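Local coordinates for protein toll-like receptor 13 (Mus musculus, PDB 4Z0C) that recognises bacterial 23S rRNA as an innate immune receptor, its leucine-rich-repeat ectodomain here being bound to single-stranded RNA, at residues L308-G311 and Q312-D315; F656-Y659 and G660-L663; L670-K673 and N674-N678. All blocks are in the same frame, centred on the assembly; numbering follows the deposited sequence.

Contact 1 of 3, residues L308-G311 and Q312-D315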
ATOM      1  N   LEU A 308      16.773 -24.827 -27.220  1.00 36.99           N
ATOM      2  CA  LEU A 308      17.042 -25.772 -26.147  1.00 31.58           C
ATOM      3  C   LEU A 308      16.544 -25.194 -24.807  1.00 29.57           C
ATOM      4  O   LEU A 308      16.880 -24.072 -24.436  1.00 24.10           O
ATOM      5  CB  LEU A 308      18.545 -26.079 -26.088  1.00 29.73           C
ATOM      6  CG  LEU A 308      19.064 -26.901 -24.900  1.00 30.49           C
ATOM      7  CD1 LEU A 308      18.353 -28.252 -24.781  1.00 20.29           C
ATOM      8  CD2 LEU A 308      20.578 -27.091 -24.958  1.00 31.97           C
ATOM      9  N   ASP A 309      15.732 -25.964 -24.089  1.00 27.91           N
ATOM     10  CA  ASP A 309      15.215 -25.530 -22.808  1.00 25.48           C
ATOM     11  C   ASP A 309      15.799 -26.396 -21.700  1.00 33.49           C
ATOM     12  O   ASP A 309      15.473 -27.571 -21.600  1.00 28.98           O
ATOM     13  CB  ASP A 309      13.691 -25.616 -22.776  1.00 28.29           C
ATOM     14  CG  ASP A 309      13.075 -24.885 -21.571  1.00 43.79           C
ATOM     15  OD1 ASP A 309      13.675 -24.881 -20.464  1.00 47.58           O
ATOM     16  OD2 ASP A 309      11.975 -24.308 -21.735  1.00 46.47           O
ATOM     17  N   LEU A 310      16.649 -25.806 -20.856  1.00 36.59           N
ATOM     18  CA  LEU A 310      17.305 -26.557 -19.789  1.00 30.28           C
ATOM     19  C   LEU A 310      16.841 -26.149 -18.399  1.00 33.89           C
ATOM     20  O   LEU A 310      17.554 -26.352 -17.423  1.00 38.69           O
ATOM     21  CB  LEU A 310      18.822 -26.425 -19.891  1.00 27.88           C
ATOM     22  CG  LEU A 310      19.495 -27.236 -21.006  1.00 32.47           C
ATOM     23  CD1 LEU A 310      20.965 -26.845 -21.172  1.00 25.71           C
ATOM     24  CD2 LEU A 310      19.351 -28.717 -20.722  1.00 27.12           C
ATOM     25  N   GLY A 311      15.647 -25.576 -18.314  1.00 35.29           N
ATOM     26  CA  GLY A 311      15.113 -25.117 -17.043  1.00 34.70           C
ATOM     27  C   GLY A 311      15.009 -26.179 -15.966  1.00 33.06           C
ATOM     28  O   GLY A 311      14.705 -27.332 -16.253  1.00 35.78           O
ATOM     29  N   GLN A 312      15.243 -25.771 -14.722  1.00 33.73           N
ATOM     30  CA  GLN A 312      15.129 -26.640 -13.547  1.00 30.41           C
ATOM     31  C   GLN A 312      16.165 -27.770 -13.495  1.00 30.62           C
ATOM     32  O   GLN A 312      15.913 -28.817 -12.899  1.00 31.56           O
ATOM     33  CB  GLN A 312      13.715 -27.213 -13.413  1.00 33.64           C
ATOM     34  CG  GLN A 312      12.627 -26.180 -13.131  1.00 27.93           C
ATOM     35  CD  GLN A 312      11.263 -26.808 -12.967  1.00 31.85           C
ATOM     36  OE1 GLN A 312      10.506 -26.945 -13.924  1.00 41.15           O
ATOM     37  NE2 GLN A 312      10.968 -27.257 -11.754  1.00 31.55           N
ATOM     38  N   ASN A 313      17.319 -27.572 -14.127  1.00 22.49           N
ATOM     39  CA  ASN A 313      18.436 -28.502 -13.944  1.00 21.31           C
ATOM     40  C   ASN A 313      19.309 -28.112 -12.762  1.00 34.16           C
ATOM     41  O   ASN A 313      20.273 -27.346 -12.895  1.00 33.78           O
ATOM     42  CB  ASN A 313      19.235 -28.667 -15.231  1.00 27.00           C
ATOM     43  CG  ASN A 313      18.513 -29.562 -16.229  1.00 37.06           C
ATOM     44  OD1 ASN A 313      18.318 -30.750 -15.964  1.00 35.43           O
ATOM     45  ND2 ASN A 313      18.088 -28.996 -17.364  1.00 38.12           N
ATOM     46  N   SER A 314      18.948 -28.662 -11.605  1.00 30.58           N
ATOM     47  CA  SER A 314      19.511 -28.265 -10.327  1.00 29.74           C
ATOM     48  C   SER A 314      21.027 -28.474 -10.188  1.00 29.30           C
ATOM     49  O   SER A 314      21.666 -27.861  -9.333  1.00 33.37           O
ATOM     50  CB  SER A 314      18.754 -28.977  -9.200  1.00 36.70           C
ATOM     51  OG  SER A 314      18.526 -30.341  -9.517  1.00 41.00           O
ATOM     52  N   ASP A 315      21.605 -29.320 -11.031  1.00 25.46           N
ATOM     53  CA  ASP A 315      23.053 -29.554 -10.987  1.00 36.21           C
ATOM     54  C   ASP A 315      23.862 -28.559 -11.818  1.00 38.30           C
ATOM     55  O   ASP A 315      25.094 -28.668 -11.901  1.00 31.16           O
ATOM     56  CB  ASP A 315      23.395 -30.985 -11.411  1.00 40.61           C
ATOM     57  CG  ASP A 315      23.140 -31.996 -10.306  1.00 48.29           C
ATOM     58  OD1 ASP A 315      22.962 -31.583  -9.142  1.00 42.98           O
ATOM     59  OD2 ASP A 315      23.104 -33.208 -10.609  1.00 58.58           O
TER

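Contact 2 of 3, residues F656-Y659 and G660-L663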
ATOM      1  N   PHE A 656     -27.078   3.528 -19.176  1.00 24.08           N
ATOM      2  CA  PHE A 656     -27.237   4.350 -17.976  1.00 26.87           C
ATOM      3  C   PHE A 656     -27.472   3.415 -16.815  1.00 32.48           C
ATOM      4  O   PHE A 656     -28.489   2.714 -16.770  1.00 31.58           O
ATOM      5  CB  PHE A 656     -28.407   5.320 -18.126  1.00 31.12           C
ATOM      6  CG  PHE A 656     -28.732   6.090 -16.870  1.00 31.69           C
ATOM      7  CD1 PHE A 656     -27.932   7.149 -16.462  1.00 29.08           C
ATOM      8  CD2 PHE A 656     -29.860   5.775 -16.118  1.00 30.51           C
ATOM      9  CE1 PHE A 656     -28.233   7.880 -15.310  1.00 31.97           C
ATOM     10  CE2 PHE A 656     -30.165   6.491 -14.970  1.00 37.54           C
ATOM     11  CZ  PHE A 656     -29.346   7.550 -14.563  1.00 36.22           C
ATOM     12  N   ASP A 657     -26.510   3.386 -15.895  1.00 29.00           N
ATOM     13  CA  ASP A 657     -26.428   2.314 -14.920  1.00 24.88           C
ATOM     14  C   ASP A 657     -26.704   2.867 -13.552  1.00 33.33           C
ATOM     15  O   ASP A 657     -25.922   3.662 -13.019  1.00 28.63           O
ATOM     16  CB  ASP A 657     -25.034   1.689 -14.961  1.00 37.22           C
ATOM     17  CG  ASP A 657     -24.935   0.425 -14.137  1.00 43.35           C
ATOM     18  OD1 ASP A 657     -25.778   0.220 -13.232  1.00 46.36           O
ATOM     19  OD2 ASP A 657     -23.993  -0.351 -14.383  1.00 47.93           O
ATOM     20  N   VAL A 658     -27.815   2.428 -12.975  1.00 38.36           N
ATOM     21  CA  VAL A 658     -28.236   2.917 -11.671  1.00 27.93           C
ATOM     22  C   VAL A 658     -28.604   1.720 -10.785  1.00 28.72           C
ATOM     23  O   VAL A 658     -29.368   1.815  -9.822  1.00 30.59           O
ATOM     24  CB  VAL A 658     -29.362   3.968 -11.836  1.00 35.98           C
ATOM     25  CG1 VAL A 658     -30.688   3.302 -12.205  1.00 28.16           C
ATOM     26  CG2 VAL A 658     -29.471   4.847 -10.609  1.00 36.58           C
ATOM     27  N   TYR A 659     -28.019   0.585 -11.145  1.00 30.97           N
ATOM     28  CA  TYR A 659     -28.050  -0.631 -10.347  1.00 29.81           C
ATOM     29  C   TYR A 659     -27.344  -0.413  -8.999  1.00 27.95           C
ATOM     30  O   TYR A 659     -26.434   0.396  -8.896  1.00 27.97           O
ATOM     31  CB  TYR A 659     -27.376  -1.741 -11.142  1.00 19.97           C
ATOM     32  CG  TYR A 659     -27.156  -3.048 -10.412  1.00 35.36           C
ATOM     33  CD1 TYR A 659     -28.234  -3.830  -9.992  1.00 34.15           C
ATOM     34  CD2 TYR A 659     -25.859  -3.536 -10.198  1.00 35.14           C
ATOM     35  CE1 TYR A 659     -28.031  -5.032  -9.338  1.00 34.78           C
ATOM     36  CE2 TYR A 659     -25.644  -4.743  -9.555  1.00 31.43           C
ATOM     37  CZ  TYR A 659     -26.729  -5.484  -9.126  1.00 40.50           C
ATOM     38  OH  TYR A 659     -26.512  -6.671  -8.475  1.00 45.44           O
ATOM     39  N   GLY A 660     -27.772  -1.141  -7.974  1.00 25.60           N
ATOM     40  CA  GLY A 660     -27.178  -1.032  -6.657  1.00 25.06           C
ATOM     41  C   GLY A 660     -27.489   0.282  -5.956  1.00 31.82           C
ATOM     42  O   GLY A 660     -26.738   0.698  -5.075  1.00 31.93           O
ATOM     43  N   ASN A 661     -28.561   0.962  -6.368  1.00 31.65           N
ATOM     44  CA  ASN A 661     -28.983   2.193  -5.688  1.00 32.04           C
ATOM     45  C   ASN A 661     -30.172   1.995  -4.748  1.00 36.00           C
ATOM     46  O   ASN A 661     -30.475   0.868  -4.359  1.00 42.85           O
ATOM     47  CB  ASN A 661     -29.225   3.316  -6.691  1.00 20.68           C
ATOM     48  CG  ASN A 661     -27.941   3.962  -7.151  1.00 31.65           C
ATOM     49  OD1 ASN A 661     -27.608   5.053  -6.724  1.00 39.21           O
ATOM     50  ND2 ASN A 661     -27.178   3.260  -7.976  1.00 36.06           N
ATOM     51  N   LYS A 662     -30.842   3.086  -4.391  1.00 36.59           N
ATOM     52  CA  LYS A 662     -31.961   3.020  -3.455  1.00 40.37           C
ATOM     53  C   LYS A 662     -33.206   3.705  -4.012  1.00 44.48           C
ATOM     54  O   LYS A 662     -33.862   4.486  -3.325  1.00 52.14           O
ATOM     55  CB  LYS A 662     -31.580   3.666  -2.125  1.00 38.18           C
ATOM     56  CG  LYS A 662     -30.239   3.215  -1.543  1.00 47.99           C
ATOM     57  CD  LYS A 662     -30.394   2.802  -0.090  1.00 49.15           C
ATOM     58  CE  LYS A 662     -29.867   1.403   0.167  1.00 52.77           C
ATOM     59  NZ  LYS A 662     -28.782   1.441   1.181  1.00 53.48           N
ATOM     60  N   LEU A 663     -33.529   3.402  -5.258  1.00 36.76           N
ATOM     61  CA  LEU A 663     -34.622   4.069  -5.951  1.00 36.79           C
ATOM     62  C   LEU A 663     -35.974   3.816  -5.272  1.00 39.88           C
ATOM     63  O   LEU A 663     -36.384   2.672  -5.075  1.00 41.13           O
ATOM     64  CB  LEU A 663     -34.654   3.604  -7.404  1.00 36.74           C
ATOM     65  CG  LEU A 663     -33.932   4.499  -8.415  1.00 38.02           C
ATOM     66  CD1 LEU A 663     -32.865   5.341  -7.762  1.00 33.85           C
ATOM     67  CD2 LEU A 663     -33.355   3.678  -9.562  1.00 26.73           C
TER
HETATM   68  O   HOH W   1     -30.688   0.346  -8.197  1.00 36.39           O

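Contact 3 of 3, residues L670-K673 and N674-N678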
ATOM      1  N   LEU A 670     -41.764   8.198 -11.057  1.00 33.63           N
ATOM      2  CA  LEU A 670     -42.751   7.773 -12.047  1.00 37.13           C
ATOM      3  C   LEU A 670     -42.259   8.009 -13.470  1.00 28.39           C
ATOM      4  O   LEU A 670     -42.340   7.116 -14.287  1.00 29.53           O
ATOM      5  CB  LEU A 670     -44.117   8.433 -11.825  1.00 43.66           C
ATOM      6  CG  LEU A 670     -45.169   8.022 -12.865  1.00 44.87           C
ATOM      7  CD1 LEU A 670     -45.376   6.520 -12.803  1.00 46.06           C
ATOM      8  CD2 LEU A 670     -46.489   8.750 -12.662  1.00 44.03           C
ATOM      9  N   TRP A 671     -41.720   9.191 -13.766  1.00 29.34           N
ATOM     10  CA  TRP A 671     -41.181   9.397 -15.109  1.00 32.54           C
ATOM     11  C   TRP A 671     -40.072   8.382 -15.457  1.00 39.01           C
ATOM     12  O   TRP A 671     -40.067   7.800 -16.552  1.00 41.15           O
ATOM     13  CB  TRP A 671     -40.648  10.824 -15.317  1.00 28.13           C
ATOM     14  CG  TRP A 671     -39.990  10.916 -16.680  1.00 39.73           C
ATOM     15  CD1 TRP A 671     -40.612  11.135 -17.883  1.00 34.08           C
ATOM     16  CD2 TRP A 671     -38.595  10.723 -16.982  1.00 36.17           C
ATOM     17  NE1 TRP A 671     -39.691  11.110 -18.909  1.00 38.02           N
ATOM     18  CE2 TRP A 671     -38.447  10.859 -18.382  1.00 40.60           C
ATOM     19  CE3 TRP A 671     -37.460  10.464 -16.206  1.00 33.23           C
ATOM     20  CZ2 TRP A 671     -37.203  10.745 -19.018  1.00 37.29           C
ATOM     21  CZ3 TRP A 671     -36.224  10.351 -16.844  1.00 26.34           C
ATOM     22  CH2 TRP A 671     -36.107  10.497 -18.231  1.00 33.62           C
ATOM     23  N   PHE A 672     -39.151   8.161 -14.517  1.00 38.07           N
ATOM     24  CA  PHE A 672     -38.020   7.269 -14.755  1.00 37.67           C
ATOM     25  C   PHE A 672     -38.467   5.830 -15.037  1.00 35.77           C
ATOM     26  O   PHE A 672     -38.031   5.231 -16.007  1.00 36.36           O
ATOM     27  CB  PHE A 672     -37.010   7.300 -13.589  1.00 33.54           C
ATOM     28  CG  PHE A 672     -35.859   6.325 -13.756  1.00 33.12           C
ATOM     29  CD1 PHE A 672     -34.834   6.593 -14.657  1.00 27.57           C
ATOM     30  CD2 PHE A 672     -35.831   5.125 -13.047  1.00 28.42           C
ATOM     31  CE1 PHE A 672     -33.781   5.706 -14.815  1.00 27.87           C
ATOM     32  CE2 PHE A 672     -34.793   4.229 -13.207  1.00 32.44           C
ATOM     33  CZ  PHE A 672     -33.766   4.520 -14.094  1.00 30.88           C
ATOM     34  N   LYS A 673     -39.357   5.305 -14.199  1.00 35.57           N
ATOM     35  CA  LYS A 673     -39.862   3.944 -14.326  1.00 32.59           C
ATOM     36  C   LYS A 673     -40.475   3.661 -15.700  1.00 45.41           C
ATOM     37  O   LYS A 673     -40.204   2.620 -16.305  1.00 44.03           O
ATOM     38  CB  LYS A 673     -40.879   3.663 -13.219  1.00 35.32           C
ATOM     39  CG  LYS A 673     -41.823   2.507 -13.498  1.00 53.30           C
ATOM     40  CD  LYS A 673     -43.039   2.600 -12.581  1.00 61.47           C
ATOM     41  CE  LYS A 673     -44.120   1.585 -12.938  1.00 67.75           C
ATOM     42  NZ  LYS A 673     -44.897   1.984 -14.152  1.00 66.99           N
ATOM     43  N   ASN A 674     -41.299   4.584 -16.188  1.00 47.56           N
ATOM     44  CA  ASN A 674     -41.906   4.428 -17.512  1.00 47.35           C
ATOM     45  C   ASN A 674     -40.920   4.587 -18.665  1.00 40.72           C
ATOM     46  O   ASN A 674     -40.947   3.811 -19.623  1.00 32.82           O
ATOM     47  CB  ASN A 674     -43.085   5.390 -17.677  1.00 41.80           C
ATOM     48  CG  ASN A 674     -44.286   4.961 -16.869  1.00 42.42           C
ATOM     49  OD1 ASN A 674     -44.575   3.771 -16.760  1.00 39.91           O
ATOM     50  ND2 ASN A 674     -44.947   5.919 -16.235  1.00 40.05           N
ATOM     51  N   TRP A 675     -40.042   5.585 -18.556  1.00 36.76           N
ATOM     52  CA  TRP A 675     -39.069   5.879 -19.601  1.00 32.18           C
ATOM     53  C   TRP A 675     -38.010   4.774 -19.680  1.00 40.69           C
ATOM     54  O   TRP A 675     -37.603   4.372 -20.774  1.00 46.01           O
ATOM     55  CB  TRP A 675     -38.400   7.238 -19.368  1.00 29.86           C
ATOM     56  CG  TRP A 675     -37.222   7.477 -20.276  1.00 37.81           C
ATOM     57  CD1 TRP A 675     -37.257   7.981 -21.544  1.00 41.88           C
ATOM     58  CD2 TRP A 675     -35.839   7.195 -19.996  1.00 30.04           C
ATOM     59  NE1 TRP A 675     -35.982   8.037 -22.067  1.00 42.77           N
ATOM     60  CE2 TRP A 675     -35.096   7.569 -21.135  1.00 31.56           C
ATOM     61  CE3 TRP A 675     -35.161   6.673 -18.891  1.00 35.85           C
ATOM     62  CZ2 TRP A 675     -33.709   7.428 -21.205  1.00 33.44           C
ATOM     63  CZ3 TRP A 675     -33.773   6.536 -18.961  1.00 35.78           C
ATOM     64  CH2 TRP A 675     -33.065   6.915 -20.108  1.00 33.25           C
ATOM     65  N   SER A 676     -37.574   4.284 -18.521  1.00 35.01           N
ATOM     66  CA  SER A 676     -36.503   3.281 -18.476  1.00 39.76           C
ATOM     67  C   SER A 676     -36.948   1.965 -19.090  1.00 43.99           C
ATOM     68  O   SER A 676     -36.145   1.275 -19.703  1.00 45.84           O
ATOM     69  CB  SER A 676     -36.025   3.031 -17.056  1.00 35.82           C
ATOM     70  OG  SER A 676     -37.026   2.364 -16.317  1.00 42.20           O
ATOM     71  N   MET A 677     -38.222   1.617 -18.899  1.00 50.03           N
ATOM     72  CA  MET A 677     -38.791   0.393 -19.471  1.00 42.35           C
ATOM     73  C   MET A 677     -39.041   0.555 -20.957  1.00 40.40           C
ATOM     74  O   MET A 677     -38.943  -0.410 -21.713  1.00 47.64           O
ATOM     75  CB  MET A 677     -40.094  -0.008 -18.770  1.00 37.10           C
ATOM     76  CG  MET A 677     -39.938  -0.306 -17.280  1.00 49.65           C
ATOM     77  SD  MET A 677     -41.473  -0.727 -16.416  1.00 53.21           S
ATOM     78  CE  MET A 677     -41.882  -2.240 -17.294  1.00 35.27           C
ATOM     79  N   ASN A 678     -39.340   1.778 -21.384  1.00 32.87           N
ATOM     80  CA  ASN A 678     -39.835   1.989 -22.747  1.00 41.74           C
ATOM     81  C   ASN A 678     -38.808   2.465 -23.767  1.00 39.20           C
ATOM     82  O   ASN A 678     -38.963   2.193 -24.969  1.00 35.88           O
ATOM     83  CB  ASN A 678     -41.048   2.946 -22.755  1.00 44.30           C
ATOM     84  CG  ASN A 678     -42.283   2.323 -22.138  1.00 38.65           C
ATOM     85  OD1 ASN A 678     -42.711   1.233 -22.519  1.00 37.05           O
ATOM     86  ND2 ASN A 678     -42.845   3.002 -21.160  1.00 43.69           N
TER

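Contact 1 of 3, residues L308-G311 and Q312-D315
The flat carboxamide of N313 meets L310 twice, through the backbone carbonyl and through the leucyl side chain. Its ND2 donates to L310 O at 2.7 Å, yet neither group is squarely aligned with the other: the oxygen is tilted 23° out of the amide plane, and ND2 approaches from above the carbonyl plane, 53° out of it. Beside this bond the isobutyl group of L310 slants across the amide, bringing CD2 to 3.6 Å from ND2. With CG beside its own backbone N (chi1 -76°), N313 carries the amide back over the turn to L310. The other flat group, the carboxylate of D309, uses OD1 to accept from G311 N at 3.0 Å, nearly along the C-O axis, which closes an Asx turn. The two polar closures overlap along the chain, around a type II beta turn from L310 to N313 in which Q312 takes a positive phi. L308, L310 and N313 fit the LxLxxN portion of the leucine-rich-repeat consensus, and the stretch lies in LRR 12 where the strand leaves the concave face. N313 is the asparagine of this consensus: besides its bond to L310, ND2 donates to F286 O, while OD1 accepts from V290 N, so the amide ties this turn to the preceding coil. D309 OD1 also receives Q287 NE2. The buried L310 packs on I296 of helix 293-302, whereas Q312, partly exposed, has its CB 3.0 Å from G311 O and runs its extended chain away from the turn, its side chain touching K288 and K337.

Contact 2 of 3, residues F656-Y659 and G660-L663
V658 and N661 set their side chains at about a right angle, with the CG2 methyl of the valine 3.8 Å from ND2 of the asparagine. The other methyl points elsewhere: CG1 reaches toward L663 and meets its CD2 tip to tip at 3.8 Å, so the two branches of V658 serve a polar and an apolar neighbour. Chi1 of 74° puts CG1 between the backbone N and the carbonyl carbon and sets CG2 anti to the N, on the side of N661. The amide nitrogen of N661 is shared between two carbonyls of the turn, bonding weakly to V658 O at 3.2 Å and to Y659 O at 3.1 Å; a stronger partner is L634 O in the preceding coil, and OD1 accepts from L639 N. A water donates to V658 O at 2.6 Å and accepts from N661 N at 2.9 Å, bridging the turn. Y659 turns its ring the other way, with G660 CA over one face, and its backbone N donates to D657 OD1 at 3.1 Å to form an Asx turn. G660 has a positive phi of 70°, which favours glycine. The segment matches the strand-and-asparagine part of a leucine-rich repeat, next to the C-terminal cap, with N661 at the probable consensus asparagine position; the nearest atom of the contact is about 5 Å from the bound RNA. Y659 meets the ring of F686, and D657 forms a salt bridge with R635. Strand 655-657, the last strand of the series in this chain, lies beside strand 631-633, while V658 and L663 both rest on F672 of helix 670-678.

Contact 3 of 3, residues L670-K673 and N674-N678
W671 and W675, one helical turn apart, lie side by side and point the same way, and their indoles form an offset stack. The six-membered ring of W671 overlaps the five-membered ring of W675 with planes only 15° apart and centroids separated by 4.6 Å; CZ2 of W671 comes to 3.5 Å from W675 CG. Both residues hold CG anti to the backbone N (chi1 175° and 170°), which swings the two indoles out in the same direction. W675 also places its CB over the same six-membered ring, 3.9 Å from the centroid, as a CH-pi contact. On the buried flank, S676 CB sits over one face of the F672 ring, 4.1 Å from its centroid, and W675 presents the edge of its indole to F672 CE1. The backbone bonds of the same turn are W675 N to W671 O at 3.0 Å and S676 N to F672 O at 2.7 Å.

The flank formed by L670, K673 and N674 is held by weaker contacts. Here L670 CD1 passes 3.5 Å from the amide nitrogen of N674, and K673, its chain bent at the last torsion, brings NZ only weakly to N674 OD1 at 3.2 Å. N674 has a firmer partner in D706, whose carboxylate accepts from ND2 and makes a weak, long ion pair with K673. Toward solvent, the exposed N678 turns ND2 weakly back to N674 O.

Helix 670-678 belongs to the LRRCT region, the C-terminal cap of the solenoid. F672 packs on I642 and on strand 655-657 and the turn after it, W671 touches Q644, and S676 shares a backbone hydrogen bond with Y1 at the chain's N terminus.

Starting from the N terminus, the chain first reaches contact 1, the turn that follows strand 307-309 in LRR 12. Many coils later contact 2 closes the equivalent turn after strand 655-657, and contact 3 follows within helix 670-678. All three are local and in series, none nested in or crossing another. Contacts 1 and 2 occupy opposite sides of the chain's centre, about 56 Å apart between centres, and do not touch. Contacts 2 and 3 are neighbours: F672 CE1 lies 3.7 Å from F656 CE2, joining the final strand of the solenoid in this chain to the LRRCT helix.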